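Capsular polysaccharide biosynthesis protein (Vibrio cholerae, PDB 1XPJ) is of uncertain function but belongs to the haloacid dehalogenase-like family, consistent with a hydrolase linked to capsular polysaccharide biosynthesis. Local coordinates at residues Pro67-Thr70 and Glu71-Lys75. Residues are numbered along the deposited sequence; the frame is centred on the assembly and turned at random. Where two conformers were deposited one is given.
Sequences PIIT and EWLDK
Pro67 to Lys75 form one unbroken stretch of alpha helix, and Glu71, Trp72, Leu73 and Asp74 each give their backbone N-H to the carbonyl four residues back. The bond from Leu73 N to Ile69 O is 2.8 Å long and lies nearly in line with the carbonyl. Trp72 N reaches Ile68 O at 3.0 Å from above the carbonyl plane, 36° out of it. That carbonyl has a further donor: in the Glu71 conformer given, a water donates to Ile68 O at 2.6 Å and to Glu71 OE1 at 2.8 Å, linking the carboxylate to the preceding turn. Glu71 gets there with CG swung opposite its own N (chi1 -178°) and an extended chain; the same OE1 is salt-bridged to Arg21. Pro67 O is shared too, taking Glu71 N at 3.0 Å and, in the Thr70 conformer given, the hydroxyl Thr70 OG1 at 3.0 Å on a bent approach tilted out of the carbonyl plane. There, chi1 near 76° sets OG1 between the backbone N and carbonyl carbon of Thr70, turned back toward Pro67. On the buried face Ile69 and Leu73 run alongside each other in the same direction, and Ile69 CG2 presses on Leu73 CD1 at 3.4 Å, tight for two methyls. Helix 66-75 packs this side on strand 82-85, one edge of the parallel sheet within this chain of HAD-like fold: Thr70 and Leu73 touch Ile83, while Ile69 packs on Leu8 and Arg49 in loops. Trp72 turns to another side, bonding through NE1 to Val23 O and meeting the ring of His76, and Asp74 OD1 binds Tyr80 OH in the connection from the helix to strand 82-85.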
# COMPACT_ATOMS: atom_id res chain seq x y z
N PRO A 67 -7.20 15.95 -2.18
CA PRO A 67 -7.43 17.39 -2.00
C PRO A 67 -8.77 17.74 -1.36
O PRO A 67 -8.78 18.53 -0.42
CB PRO A 67 -7.34 17.95 -3.43
CG PRO A 67 -6.44 16.99 -4.13
CD PRO A 67 -6.76 15.64 -3.55
N ILE A 68 -9.87 17.15 -1.82
CA ILE A 68 -11.21 17.45 -1.31
C ILE A 68 -11.42 16.97 0.11
O ILE A 68 -12.12 17.62 0.88
CB ILE A 68 -12.30 16.90 -2.26
CG1 ILE A 68 -12.49 17.87 -3.42
CG2 ILE A 68 -13.65 16.70 -1.54
CD1 ILE A 68 -13.09 17.24 -4.66
N ILE A 69 -10.79 15.85 0.47
CA ILE A 69 -10.82 15.38 1.85
C ILE A 69 -10.16 16.39 2.79
O ILE A 69 -10.76 16.80 3.80
CB ILE A 69 -10.13 14.00 1.98
CG1 ILE A 69 -10.93 12.92 1.26
CG2 ILE A 69 -9.86 13.65 3.47
CD1 ILE A 69 -10.16 11.62 1.10
N THR A 70 -8.94 16.80 2.48
CA THR A 70 -8.20 17.69 3.38
C THR A 70 -8.91 19.02 3.51
O THR A 70 -9.14 19.50 4.61
CB THR A 70 -6.74 17.86 2.92
OG1 THR A 70 -6.68 18.73 1.78
CG2 THR A 70 -6.17 16.53 2.41
N GLU A 71 -9.28 19.60 2.37
CA GLU A 71 -10.07 20.83 2.34
C GLU A 71 -11.30 20.73 3.26
O GLU A 71 -11.54 21.58 4.03
CB GLU A 71 -10.49 21.15 0.89
CG GLU A 71 -11.28 22.45 0.79
CD GLU A 71 -11.88 22.66 -0.59
OE1 GLU A 71 -12.87 21.97 -0.92
OE2 GLU A 71 -11.36 23.52 -1.33
N TRP A 72 -12.05 19.63 3.16
CA TRP A 72 -13.24 19.42 3.98
C TRP A 72 -12.91 19.28 5.47
O TRP A 72 -13.57 19.89 6.31
CB TRP A 72 -14.02 18.21 3.48
CG TRP A 72 -15.36 18.05 4.11
CD1 TRP A 72 -16.56 18.53 3.64
CD2 TRP A 72 -15.66 17.36 5.34
NE1 TRP A 72 -17.58 18.18 4.49
CE2 TRP A 72 -17.06 17.46 5.55
CE3 TRP A 72 -14.89 16.66 6.29
CZ2 TRP A 72 -17.70 16.88 6.66
CZ3 TRP A 72 -15.53 16.08 7.39
CH2 TRP A 72 -16.92 16.20 7.57
N LEU A 73 -11.89 18.49 5.77
CA LEU A 73 -11.43 18.34 7.15
C LEU A 73 -11.05 19.69 7.75
O LEU A 73 -11.52 20.03 8.84
CB LEU A 73 -10.29 17.30 7.25
CG LEU A 73 -10.65 15.84 6.94
CD1 LEU A 73 -9.43 15.03 6.59
CD2 LEU A 73 -11.38 15.17 8.09
N ASP A 74 -10.24 20.47 7.03
CA ASP A 74 -9.87 21.83 7.45
C ASP A 74 -11.05 22.78 7.67
O ASP A 74 -11.10 23.50 8.68
CB ASP A 74 -8.89 22.48 6.46
CG ASP A 74 -7.56 21.75 6.40
OD1 ASP A 74 -7.25 20.97 7.33
OD2 ASP A 74 -6.75 21.88 5.45
N LYS A 75 -11.97 22.78 6.72
CA LYS A 75 -13.18 23.61 6.77
C LYS A 75 -13.95 23.36 8.07
O LYS A 75 -14.43 24.30 8.71
CB LYS A 75 -14.06 23.30 5.55
CG LYS A 75 -14.99 24.44 5.16
CD LYS A 75 -16.45 24.05 5.30
CE LYS A 75 -17.19 24.17 3.97
NZ LYS A 75 -18.30 25.16 4.04
O HOH W 1 -13.78 19.58 0.26